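Local coordinates for protein acyl-CoA dehydrogenase (Bacillus anthracis, PDB 3OWA) that probably oxidises acyl-CoA thioesters to their 2,3-unsaturated counterparts, passing the electrons to a bound FAD cofactor, at residues V325-G330 against M506-L511; K317-E322 against V529-V534; L53-Y58 against V68-E73; G78-D83 against A117-G122. All coordinates share one frame; numbering follows the deposited sequence.

Contact 1 (V325-G330 against M506-L511); sequences VYRTVG and MESAVL
Arg327 reaches from helix 305-336 to Glu507 and Ser508 on helix 490-520, a buried ion pair between two helices of the largely helical C-terminal part of the acyl-CoA dehydrogenase fold. The short axes pass 10.3 Å apart at 85°, a gap suited to a long side chain. The Arg327 chain is fully extended, with CG anti to the backbone N, which carries the guanidinium across.

The ionic part is an end-on grip on a single oxygen: NH2 of Arg327 lies 2.7 Å from OE2 of Glu507, and NH1 of Arg327 lies 2.9 Å from the same OE2. Both nitrogens come from one face of the carboxylate, and the two planes are 58° apart. OE1 of Glu507 pairs with Lys468, so each carboxylate oxygen has a cationic partner.

A hydrogen bond to an uncharged group adds to this: NH1 of Arg327 donates to OG of Ser508 at 3.2 Å, nearly straight at 166°, while that hydroxyl also bonds Tyr504 O.

Elsewhere contact is slight: CD1 of Leu511 lies obliquely to the guanidinium, 4.5 Å from NH1 of Arg327. CD of Arg327 makes a C...O van der Waals contact with OG of Ser508 at 3.2 Å.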
loop_
_atom_site.group_PDB
_atom_site.type_symbol
_atom_site.label_atom_id
_atom_site.label_comp_id
_atom_site.label_asym_id
_atom_site.label_seq_id
_atom_site.Cartn_x
_atom_site.Cartn_y
_atom_site.Cartn_z
ATOM N N VAL A 325 11.704 18.019 -1.929
ATOM C CA VAL A 325 10.584 18.975 -2.021
ATOM C C VAL A 325 11.051 20.416 -1.756
ATOM O O VAL A 325 10.683 21.327 -2.504
ATOM C CB VAL A 325 9.375 18.587 -1.107
ATOM C CG1 VAL A 325 8.298 19.610 -1.187
ATOM C CG2 VAL A 325 8.774 17.258 -1.561
ATOM N N TYR A 326 11.813 20.635 -0.686
ATOM C CA TYR A 326 12.270 21.989 -0.364
ATOM C C TYR A 326 13.328 22.507 -1.334
ATOM O O TYR A 326 13.441 23.703 -1.527
ATOM C CB TYR A 326 12.725 22.125 1.096
ATOM C CG TYR A 326 11.532 22.299 2.003
ATOM C CD1 TYR A 326 11.009 21.220 2.734
ATOM C CD2 TYR A 326 10.881 23.529 2.075
ATOM C CE1 TYR A 326 9.864 21.395 3.544
ATOM C CE2 TYR A 326 9.763 23.720 2.873
ATOM C CZ TYR A 326 9.256 22.645 3.595
ATOM O OH TYR A 326 8.152 22.847 4.372
ATOM N N ARG A 327 14.049 21.589 -1.961
ATOM C CA ARG A 327 14.906 21.916 -3.078
ATOM C C ARG A 327 14.067 22.567 -4.166
ATOM O O ARG A 327 14.433 23.607 -4.675
ATOM C CB ARG A 327 15.591 20.662 -3.622
ATOM C CG ARG A 327 16.414 20.894 -4.891
ATOM C CD ARG A 327 17.227 19.677 -5.242
ATOM N NE ARG A 327 18.079 19.872 -6.412
ATOM C CZ ARG A 327 18.833 18.921 -6.964
ATOM N NH1 ARG A 327 18.856 17.682 -6.465
ATOM N NH2 ARG A 327 19.563 19.216 -8.028
ATOM N N THR A 328 12.950 21.941 -4.541
ATOM C CA THR A 328 12.095 22.501 -5.568
ATOM C C THR A 328 11.530 23.872 -5.159
ATOM O O THR A 328 11.502 24.811 -5.979
ATOM C CB THR A 328 10.944 21.513 -5.904
ATOM O OG1 THR A 328 11.503 20.296 -6.390
ATOM C CG2 THR A 328 10.025 22.075 -6.966
ATOM N N VAL A 329 11.062 23.975 -3.909
ATOM C CA VAL A 329 10.540 25.237 -3.381
ATOM C C VAL A 329 11.639 26.306 -3.488
ATOM O O VAL A 329 11.392 27.421 -3.968
ATOM C CB VAL A 329 10.023 25.095 -1.923
ATOM C CG1 VAL A 329 9.485 26.419 -1.428
ATOM C CG2 VAL A 329 8.894 24.003 -1.831
ATOM N N GLY A 330 12.861 25.932 -3.090
ATOM C CA GLY A 330 14.035 26.783 -3.267
ATOM C C GLY A 330 14.321 27.237 -4.690
ATOM O O GLY A 330 14.727 28.383 -4.888
HETATM N N MSE A 506 17.830 11.118 -4.507
HETATM C CA MSE A 506 19.208 10.766 -4.088
HETATM C C MSE A 506 20.099 11.983 -4.050
HETATM O O MSE A 506 20.770 12.226 -3.061
HETATM C CB MSE A 506 19.835 9.763 -5.050
HETATM C CG MSE A 506 19.315 8.361 -4.933
HETATM SE SE MSE A 506 20.126 7.268 -6.300
HETATM C CE MSE A 506 21.968 7.345 -5.722
ATOM N N GLU A 507 20.125 12.742 -5.142
ATOM C CA GLU A 507 20.968 13.945 -5.213
ATOM C C GLU A 507 20.578 14.991 -4.165
ATOM O O GLU A 507 21.440 15.626 -3.552
ATOM C CB GLU A 507 20.919 14.544 -6.621
ATOM C CG GLU A 507 21.794 15.787 -6.795
ATOM C CD GLU A 507 21.674 16.454 -8.184
ATOM O OE1 GLU A 507 22.726 16.701 -8.820
ATOM O OE2 GLU A 507 20.540 16.746 -8.647
ATOM N N SER A 508 19.274 15.178 -3.966
ATOM C CA SER A 508 18.768 16.117 -2.955
ATOM C C SER A 508 19.239 15.734 -1.560
ATOM O O SER A 508 19.669 16.603 -0.791
ATOM C CB SER A 508 17.238 16.207 -2.976
ATOM O OG SER A 508 16.741 16.687 -4.219
ATOM N N ALA A 509 19.147 14.444 -1.236
ATOM C CA ALA A 509 19.638 13.931 0.030
ATOM C C ALA A 509 21.170 14.117 0.149
ATOM O O ALA A 509 21.664 14.574 1.191
ATOM C CB ALA A 509 19.231 12.456 0.234
ATOM N N VAL A 510 21.908 13.787 -0.914
ATOM C CA VAL A 510 23.381 13.909 -0.883
ATOM C C VAL A 510 23.815 15.355 -0.654
ATOM O O VAL A 510 24.624 15.638 0.234
ATOM C CB VAL A 510 24.052 13.361 -2.157
ATOM C CG1 VAL A 510 25.553 13.698 -2.161
ATOM C CG2 VAL A 510 23.882 11.860 -2.228
ATOM N N LEU A 511 23.241 16.260 -1.445
ATOM C CA LEU A 511 23.647 17.658 -1.438
ATOM C C LEU A 511 23.265 18.320 -0.144
ATOM O O LEU A 511 24.037 19.117 0.385
ATOM C CB LEU A 511 23.078 18.418 -2.642
ATOM C CG LEU A 511 23.687 18.016 -3.993
ATOM C CD1 LEU A 511 22.997 18.750 -5.146
ATOM C CD2 LEU A 511 25.191 18.268 -4.008
#

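Contact 2 (K317-E322 against V529-V534); sequences KTYAAE and VLYTEV
Tyr319 swings its ring out from helix 305-336 with CG opposite the backbone N (chi1 180°), whereas Tyr531 on helix 526-554 has CG beside its backbone N (chi1 -70°), and these two settings bring the rings together between the helices. The CA atoms of Tyr319 and Tyr531 are 6.9 Å apart, the shortest such separation between the segments. The closest packing sets CB and CG of Tyr319 against one ring carbon of Tyr531: CG of Tyr319 lies 3.4 Å from CD2 of Tyr531, and CB of Tyr319 lies 3.5 Å from that same CD2. From the other direction, CB of Tyr531 approaches CD2 of Tyr319 at 3.7 Å. With centroids 5.2 Å apart and planes inclined by 33°, the rings form an oblique aromatic pair.

Both helices belong to the helical C-terminal part of the acyl-CoA dehydrogenase fold, and helix 490-520 meets the Tyr319 ring through Ala509 and Arg512. Further along the Tyr319 ring, CE2 of Tyr319 is 3.6 Å from OG1 of Thr532, an oblique contact made without a bond between them. Thr513 links the two residues instead: its hydroxyl is hydrogen-bonded to Tyr319 OH and to OG1 of Thr532, and the latter also bonds Lys528 O in the preceding turn. The Tyr531 hydroxyl is held near the C terminus of the chain by Thr596 O, with Gln527 NE2 as a second partner.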
loop_
_atom_site.group_PDB
_atom_site.type_symbol
_atom_site.label_atom_id
_atom_site.label_comp_id
_atom_site.label_asym_id
_atom_site.label_seq_id
_atom_site.Cartn_x
_atom_site.Cartn_y
_atom_site.Cartn_z
ATOM N N LYS A 317 13.317 7.484 3.858
ATOM C CA LYS A 317 12.444 7.986 2.783
ATOM C C LYS A 317 11.929 9.384 3.037
ATOM O O LYS A 317 11.930 10.198 2.130
ATOM C CB LYS A 317 11.263 7.024 2.574
ATOM C CG LYS A 317 11.711 5.642 2.079
ATOM C CD LYS A 317 10.455 4.752 2.015
ATOM C CE LYS A 317 10.798 3.292 1.729
ATOM N NZ LYS A 317 11.367 3.148 0.315
ATOM N N THR A 318 11.500 9.675 4.263
ATOM C CA THR A 318 10.971 11.003 4.589
ATOM C C THR A 318 12.073 12.073 4.447
ATOM O O THR A 318 11.807 13.181 3.973
ATOM C CB THR A 318 10.437 11.039 6.027
ATOM O OG1 THR A 318 9.324 10.160 6.149
ATOM C CG2 THR A 318 9.974 12.473 6.452
ATOM N N TYR A 319 13.303 11.739 4.858
ATOM C CA TYR A 319 14.444 12.649 4.694
ATOM C C TYR A 319 14.622 12.905 3.208
ATOM O O TYR A 319 14.748 14.040 2.790
ATOM C CB TYR A 319 15.740 12.048 5.260
ATOM C CG TYR A 319 16.952 12.968 5.095
ATOM C CD1 TYR A 319 17.111 14.099 5.911
ATOM C CD2 TYR A 319 17.941 12.701 4.128
ATOM C CE1 TYR A 319 18.223 14.954 5.756
ATOM C CE2 TYR A 319 19.066 13.546 3.978
ATOM C CZ TYR A 319 19.189 14.662 4.797
ATOM O OH TYR A 319 20.279 15.494 4.660
ATOM N N ALA A 320 14.597 11.854 2.388
ATOM C CA ALA A 320 14.800 12.092 0.960
ATOM C C ALA A 320 13.658 12.927 0.369
ATOM O O ALA A 320 13.917 13.831 -0.428
ATOM C CB ALA A 320 15.025 10.786 0.176
ATOM N N ALA A 321 12.417 12.674 0.798
ATOM C CA ALA A 321 11.270 13.457 0.317
ATOM C C ALA A 321 11.333 14.919 0.751
ATOM O O ALA A 321 11.089 15.841 -0.043
ATOM C CB ALA A 321 9.908 12.800 0.765
ATOM N N GLU A 322 11.615 15.134 2.035
ATOM C CA GLU A 322 11.715 16.478 2.561
ATOM C C GLU A 322 12.827 17.254 1.831
ATOM O O GLU A 322 12.617 18.404 1.439
ATOM C CB GLU A 322 12.021 16.459 4.059
ATOM C CG GLU A 322 12.165 17.841 4.667
ATOM C CD GLU A 322 12.722 17.805 6.083
ATOM O OE1 GLU A 322 13.661 16.997 6.387
ATOM O OE2 GLU A 322 12.219 18.607 6.900
ATOM N N VAL A 529 23.841 11.594 7.406
ATOM C CA VAL A 529 24.761 10.744 6.653
ATOM C C VAL A 529 24.168 9.345 6.529
ATOM O O VAL A 529 24.183 8.758 5.447
ATOM C CB VAL A 529 26.171 10.684 7.294
ATOM C CG1 VAL A 529 26.994 9.489 6.760
ATOM C CG2 VAL A 529 26.917 11.983 7.068
ATOM N N LEU A 530 23.658 8.837 7.647
ATOM C CA LEU A 530 23.015 7.535 7.723
ATOM C C LEU A 530 21.796 7.406 6.799
ATOM O O LEU A 530 21.719 6.451 6.040
ATOM C CB LEU A 530 22.645 7.221 9.181
ATOM C CG LEU A 530 23.842 6.858 10.103
ATOM C CD1 LEU A 530 23.358 6.703 11.525
ATOM C CD2 LEU A 530 24.602 5.612 9.640
ATOM N N TYR A 531 20.887 8.380 6.848
ATOM C CA TYR A 531 19.708 8.383 5.967
ATOM C C TYR A 531 20.192 8.306 4.536
ATOM O O TYR A 531 19.666 7.546 3.744
ATOM C CB TYR A 531 18.888 9.680 6.090
ATOM C CG TYR A 531 18.120 9.918 7.373
ATOM C CD1 TYR A 531 17.539 8.858 8.074
ATOM C CD2 TYR A 531 17.943 11.212 7.860
ATOM C CE1 TYR A 531 16.805 9.083 9.221
ATOM C CE2 TYR A 531 17.199 11.454 9.029
ATOM C CZ TYR A 531 16.662 10.372 9.715
ATOM O OH TYR A 531 15.945 10.559 10.872
ATOM N N THR A 532 21.208 9.118 4.231
ATOM C CA THR A 532 21.754 9.245 2.879
ATOM C C THR A 532 22.379 7.961 2.345
ATOM O O THR A 532 22.082 7.569 1.205
ATOM C CB THR A 532 22.746 10.432 2.804
ATOM O OG1 THR A 532 22.037 11.615 3.170
ATOM C CG2 THR A 532 23.286 10.618 1.390
ATOM N N GLU A 533 23.220 7.305 3.157
ATOM C CA GLU A 533 23.847 6.032 2.768
ATOM C C GLU A 533 22.820 4.950 2.462
ATOM O O GLU A 533 22.891 4.252 1.441
ATOM C CB GLU A 533 24.770 5.547 3.887
ATOM C CG GLU A 533 26.068 6.343 3.946
ATOM C CD GLU A 533 26.870 6.100 5.209
ATOM O OE1 GLU A 533 26.303 5.620 6.224
ATOM O OE2 GLU A 533 28.086 6.391 5.180
ATOM N N VAL A 534 21.852 4.846 3.363
ATOM C CA VAL A 534 20.847 3.811 3.322
ATOM C C VAL A 534 19.876 4.075 2.152
ATOM O O VAL A 534 19.590 3.165 1.376
ATOM C CB VAL A 534 20.119 3.770 4.707
ATOM C CG1 VAL A 534 18.719 3.277 4.587
ATOM C CG2 VAL A 534 20.958 2.937 5.722
#

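Contact 3 (L53-Y58 against V68-E73); sequences LPELEY and VRLLKE
The Arg69 guanidinium meets the Glu55 carboxylate edge to edge: the carboxyl carbon CD of Glu55 lies in the guanidinium plane, and OE2 of Glu73 occupies another position at the same rim. Leu70 lies off one face of the Glu55 carboxylate, its CD2 3.8 Å from OE2 of Glu55 and its CD1 4.2 Å from CB of Glu55. NH1 of Arg69 donates to OE1 of Glu55 at 2.7 Å, on the syn side and 18° out of the carboxylate plane. Its neighbour NH2 of Arg69 donates to OE2 of Glu55 at 3.0 Å, using the syn lone pair. Each nitrogen thus has its own oxygen, and the bidentate pairing limits how far either group can turn. The Arg69 chain bends at chi3 (40°), and the two side chains cross at about a right angle while their flat ends stay only 26° from coplanar.

Both segments lie in the helical N-terminal domain of the acyl-CoA dehydrogenase family. The contact joins the residues after helix 35-52 to helix 64-76, with the short helix 56-59 between them in the chain. Within helix 64-76 a weak bond of 3.3 Å runs from NH2 of Arg69 to OE2 of Glu73, extending the salt bridge into a network. Arg66, one turn before Leu70, adds a second cation at OE1 of Glu55, and it also makes a cation-pi contact with Tyr58. Together the two arginines would be expected to stabilise the negative charge of Glu55. On the helix 110-122 side, Leu70 also touches Phe111.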
loop_
_atom_site.group_PDB
_atom_site.type_symbol
_atom_site.label_atom_id
_atom_site.label_comp_id
_atom_site.label_asym_id
_atom_site.label_seq_id
_atom_site.Cartn_x
_atom_site.Cartn_y
_atom_site.Cartn_z
ATOM N N LEU A 53 -7.449 20.773 16.027
ATOM C CA LEU A 53 -7.519 19.370 16.444
ATOM C C LEU A 53 -8.641 19.034 17.423
ATOM O O LEU A 53 -9.247 17.949 17.312
ATOM C CB LEU A 53 -6.177 18.823 16.934
ATOM C CG LEU A 53 -5.043 18.825 15.914
ATOM C CD1 LEU A 53 -3.784 18.135 16.545
ATOM C CD2 LEU A 53 -5.445 18.156 14.549
ATOM N N PRO A 54 -8.928 19.935 18.369
ATOM C CA PRO A 54 -10.030 19.662 19.261
ATOM C C PRO A 54 -11.373 19.543 18.510
ATOM O O PRO A 54 -12.298 19.013 19.079
ATOM C CB PRO A 54 -10.076 20.905 20.145
ATOM C CG PRO A 54 -8.607 21.350 20.232
ATOM C CD PRO A 54 -8.124 21.096 18.795
ATOM N N GLU A 55 -11.475 20.052 17.276
ATOM C CA GLU A 55 -12.736 19.979 16.506
ATOM C C GLU A 55 -12.693 18.940 15.411
ATOM O O GLU A 55 -13.713 18.661 14.772
ATOM C CB GLU A 55 -13.110 21.356 15.926
ATOM C CG GLU A 55 -13.298 22.404 17.062
ATOM C CD GLU A 55 -14.001 23.696 16.595
ATOM O OE1 GLU A 55 -15.065 23.628 15.923
ATOM O OE2 GLU A 55 -13.459 24.781 16.889
ATOM N N LEU A 56 -11.541 18.340 15.191
ATOM C CA LEU A 56 -11.378 17.528 13.968
ATOM C C LEU A 56 -12.426 16.418 13.865
ATOM O O LEU A 56 -12.901 16.103 12.774
ATOM C CB LEU A 56 -9.952 16.964 13.878
ATOM C CG LEU A 56 -9.578 16.241 12.583
ATOM C CD1 LEU A 56 -9.852 17.134 11.352
ATOM C CD2 LEU A 56 -8.106 15.858 12.697
ATOM N N GLU A 57 -12.798 15.830 14.997
ATOM C CA GLU A 57 -13.774 14.738 15.010
ATOM C C GLU A 57 -15.164 15.213 14.542
ATOM O O GLU A 57 -15.903 14.448 13.918
ATOM C CB GLU A 57 -13.815 14.132 16.416
ATOM C CG GLU A 57 -14.912 13.141 16.703
ATOM C CD GLU A 57 -15.135 12.939 18.204
ATOM O OE1 GLU A 57 -15.702 11.887 18.571
ATOM O OE2 GLU A 57 -14.751 13.823 19.015
ATOM N N TYR A 58 -15.508 16.471 14.809
ATOM C CA TYR A 58 -16.787 17.036 14.322
ATOM C C TYR A 58 -16.681 17.434 12.868
ATOM O O TYR A 58 -17.635 17.276 12.117
ATOM C CB TYR A 58 -17.234 18.244 15.136
ATOM C CG TYR A 58 -17.284 17.960 16.590
ATOM C CD1 TYR A 58 -18.391 17.342 17.159
ATOM C CD2 TYR A 58 -16.212 18.300 17.408
ATOM C CE1 TYR A 58 -18.419 17.072 18.537
ATOM C CE2 TYR A 58 -16.226 18.032 18.758
ATOM C CZ TYR A 58 -17.316 17.417 19.315
ATOM O OH TYR A 58 -17.313 17.168 20.660
ATOM N N VAL A 68 -15.746 26.418 8.419
ATOM C CA VAL A 68 -15.815 27.832 8.023
ATOM C C VAL A 68 -15.298 28.736 9.138
ATOM O O VAL A 68 -14.488 29.654 8.906
ATOM C CB VAL A 68 -17.254 28.239 7.604
ATOM C CG1 VAL A 68 -17.328 29.693 7.230
ATOM C CG2 VAL A 68 -17.711 27.376 6.393
ATOM N N ARG A 69 -15.763 28.493 10.355
ATOM C CA ARG A 69 -15.308 29.326 11.456
ATOM C C ARG A 69 -13.781 29.221 11.599
ATOM O O ARG A 69 -13.092 30.230 11.765
ATOM C CB ARG A 69 -16.007 28.950 12.773
ATOM C CG ARG A 69 -15.486 29.766 13.998
ATOM C CD ARG A 69 -16.323 29.578 15.273
ATOM N NE ARG A 69 -16.766 28.186 15.479
ATOM C CZ ARG A 69 -15.956 27.171 15.794
ATOM N NH1 ARG A 69 -16.472 25.959 15.942
ATOM N NH2 ARG A 69 -14.637 27.353 15.926
ATOM N N LEU A 70 -13.266 27.997 11.553
ATOM C CA LEU A 70 -11.814 27.785 11.672
ATOM C C LEU A 70 -11.025 28.402 10.535
ATOM O O LEU A 70 -9.925 28.920 10.755
ATOM C CB LEU A 70 -11.490 26.290 11.795
ATOM C CG LEU A 70 -11.975 25.730 13.142
ATOM C CD1 LEU A 70 -11.920 24.262 13.139
ATOM C CD2 LEU A 70 -11.111 26.309 14.309
ATOM N N LEU A 71 -11.556 28.313 9.318
ATOM C CA LEU A 71 -10.915 28.986 8.194
ATOM C C LEU A 71 -10.776 30.492 8.402
ATOM O O LEU A 71 -9.724 31.055 8.104
ATOM C CB LEU A 71 -11.633 28.697 6.878
ATOM C CG LEU A 71 -11.348 27.304 6.306
ATOM C CD1 LEU A 71 -12.320 27.048 5.175
ATOM C CD2 LEU A 71 -9.904 27.117 5.828
ATOM N N LYS A 72 -11.841 31.135 8.905
ATOM C CA LYS A 72 -11.821 32.568 9.150
ATOM C C LYS A 72 -10.887 32.907 10.301
ATOM O O LYS A 72 -10.232 33.949 10.257
ATOM C CB LYS A 72 -13.238 33.139 9.355
ATOM C CG LYS A 72 -14.138 33.084 8.083
ATOM C CD LYS A 72 -15.467 33.811 8.323
ATOM C CE LYS A 72 -16.569 33.438 7.327
ATOM N NZ LYS A 72 -16.246 33.460 5.833
ATOM N N GLU A 73 -10.779 32.034 11.304
ATOM C CA GLU A 73 -9.780 32.265 12.364
ATOM C C GLU A 73 -8.377 32.178 11.780
ATOM O O GLU A 73 -7.555 33.040 12.065
ATOM C CB GLU A 73 -9.886 31.305 13.563
ATOM C CG GLU A 73 -11.186 31.390 14.400
ATOM C CD GLU A 73 -11.301 30.214 15.411
ATOM O OE1 GLU A 73 -10.238 29.637 15.766
ATOM O OE2 GLU A 73 -12.442 29.863 15.840
#

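Contact 4 (G78-D83 against A117-G122); sequences GLLGAD and AHVGIG
Leu80 divides its two methyl groups between His118 and Val119. CD1 of Leu80 lies 3.8 Å from NE2 of His118, obliquely to the imidazole, and CD2 of Leu80 lies 4.0 Å from CD2 of that ring. His118 has CG anti to its backbone N (chi1 171°), which directs the ring to the Leu80 methyls. The second methyl also meets valine: CD2 of Leu80 is 3.9 Å from CG1 of Val119. Each of these side chains crosses Leu80 at about a right angle. Val119 reaches the backbone as well, its CG1 lying 3.8 Å from O of Leu80 and 4.0 Å from O of Leu79.

Next comes the backbone. Gly78 to Gly81 form a type I beta turn, with N of Gly81 3.3 Å from O of Gly78, and Gly78 itself ends the preceding helix in a Schellman motif with positive phi (83°). On the partner side, helix 110-122 has a wider pi-type turn over 118-122, with N of Gly122 2.9 Å from O of Ala117. The contact thus joins the loop after helix 64-76 to helix 110-122 inside the N-terminal helical domain.

Further out, His118 is fixed at both ring nitrogens, NE2 to Leu142 O and ND1 to Ala149 N, and its side chain is about 10 Å from bound FAD. Leu79 O bonds His115 NE2, a second tie between the loop and the same helix. With both imidazole nitrogens engaged elsewhere, Leu80 meets the ring by van der Waals contact; the Ala149 N-H and Leu142 O partners are consistent with ND1 accepting and NE2 donating.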
loop_
_atom_site.group_PDB
_atom_site.type_symbol
_atom_site.label_atom_id
_atom_site.label_comp_id
_atom_site.label_asym_id
_atom_site.label_seq_id
_atom_site.Cartn_x
_atom_site.Cartn_y
_atom_site.Cartn_z
ATOM N N GLY A 78 -3.441 35.578 9.067
ATOM C CA GLY A 78 -2.683 35.727 7.826
ATOM C C GLY A 78 -2.409 34.424 7.085
ATOM O O GLY A 78 -1.785 34.445 6.022
ATOM N N LEU A 79 -2.875 33.292 7.619
ATOM C CA LEU A 79 -2.667 31.961 6.983
ATOM C C LEU A 79 -3.429 31.668 5.678
ATOM O O LEU A 79 -3.149 30.670 4.991
ATOM C CB LEU A 79 -2.909 30.830 8.005
ATOM C CG LEU A 79 -2.107 30.943 9.319
ATOM C CD1 LEU A 79 -2.467 29.839 10.320
ATOM C CD2 LEU A 79 -0.595 30.972 9.068
ATOM N N LEU A 80 -4.375 32.522 5.310
ATOM C CA LEU A 80 -5.044 32.365 4.033
ATOM C C LEU A 80 -4.541 33.317 2.965
ATOM O O LEU A 80 -4.992 33.260 1.819
ATOM C CB LEU A 80 -6.550 32.576 4.202
ATOM C CG LEU A 80 -7.328 31.574 5.061
ATOM C CD1 LEU A 80 -8.797 31.729 4.741
ATOM C CD2 LEU A 80 -6.904 30.161 4.769
ATOM N N GLY A 81 -3.660 34.231 3.343
ATOM C CA GLY A 81 -3.214 35.265 2.422
ATOM C C GLY A 81 -1.715 35.344 2.192
ATOM O O GLY A 81 -1.237 36.353 1.686
ATOM N N ALA A 82 -0.977 34.277 2.536
ATOM C CA ALA A 82 0.487 34.263 2.409
ATOM C C ALA A 82 0.970 34.409 0.959
ATOM O O ALA A 82 1.981 35.047 0.710
ATOM C CB ALA A 82 1.095 33.012 3.087
ATOM N N ASP A 83 0.234 33.826 0.017
ATOM C CA ASP A 83 0.586 33.873 -1.409
ATOM C C ASP A 83 -0.136 35.003 -2.150
ATOM O O ASP A 83 -0.055 35.098 -3.376
ATOM C CB ASP A 83 0.248 32.541 -2.108
ATOM C CG ASP A 83 1.229 31.408 -1.769
ATOM O OD1 ASP A 83 0.761 30.253 -1.681
ATOM O OD2 ASP A 83 2.452 31.657 -1.606
ATOM N N ALA A 117 -7.000 23.751 -1.037
ATOM C CA ALA A 117 -7.869 24.074 -2.169
ATOM C C ALA A 117 -8.250 25.568 -2.121
ATOM O O ALA A 117 -8.401 26.211 -3.161
ATOM C CB ALA A 117 -9.128 23.229 -2.156
ATOM N N HIS A 118 -8.421 26.118 -0.927
ATOM C CA HIS A 118 -8.695 27.526 -0.887
ATOM C C HIS A 118 -7.493 28.389 -1.308
ATOM O O HIS A 118 -7.656 29.260 -2.144
ATOM C CB HIS A 118 -9.226 27.996 0.475
ATOM C CG HIS A 118 -9.310 29.492 0.581
ATOM N ND1 HIS A 118 -10.344 30.219 0.025
ATOM C CD2 HIS A 118 -8.453 30.402 1.119
ATOM C CE1 HIS A 118 -10.146 31.509 0.258
ATOM N NE2 HIS A 118 -9.007 31.647 0.923
ATOM N N VAL A 119 -6.315 28.176 -0.715
ATOM C CA VAL A 119 -5.176 29.041 -0.979
ATOM C C VAL A 119 -4.437 28.675 -2.283
ATOM O O VAL A 119 -3.695 29.499 -2.811
ATOM C CB VAL A 119 -4.138 29.059 0.188
ATOM C CG1 VAL A 119 -4.804 29.519 1.502
ATOM C CG2 VAL A 119 -3.417 27.686 0.331
ATOM N N GLY A 120 -4.670 27.488 -2.818
ATOM C CA GLY A 120 -3.869 27.031 -3.950
ATOM C C GLY A 120 -4.736 27.084 -5.194
ATOM O O GLY A 120 -4.944 28.148 -5.769
ATOM N N ILE A 121 -5.274 25.948 -5.591
ATOM C CA ILE A 121 -5.961 25.856 -6.871
ATOM C C ILE A 121 -7.164 26.831 -6.938
ATOM O O ILE A 121 -7.511 27.289 -8.011
ATOM C CB ILE A 121 -6.381 24.411 -7.165
ATOM C CG1 ILE A 121 -7.268 23.846 -6.029
ATOM C CG2 ILE A 121 -5.141 23.560 -7.371
ATOM C CD1 ILE A 121 -7.790 22.401 -6.284
ATOM N N GLY A 122 -7.774 27.161 -5.801
ATOM C CA GLY A 122 -8.931 28.039 -5.781
ATOM C C GLY A 122 -8.590 29.524 -5.951
ATOM O O GLY A 122 -9.239 30.214 -6.725
#

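From the N terminus, contact 3 closes first, a short loop between residues 53-58 and 68-73 that ties the residues after helix 35-52 to helix 64-76. Contact 4 follows in series, joining 78-83 to helix 110-122 within the same N-terminal domain; the two touch where Leu71 O lies 3.6 Å from CD1 of Leu80. The long loops come later. Contact 2 spans from 317-322 to 529-534, and contact 1, from 325-330 to 506-511, lies wholly within that span. Both start on helix 305-336; contact 1 reaches helix 490-520 and contact 2 the next helix, 526-554, knitting the C-terminal helices together. Contacts 2 and 4 lie on opposite sides of the chain's centre.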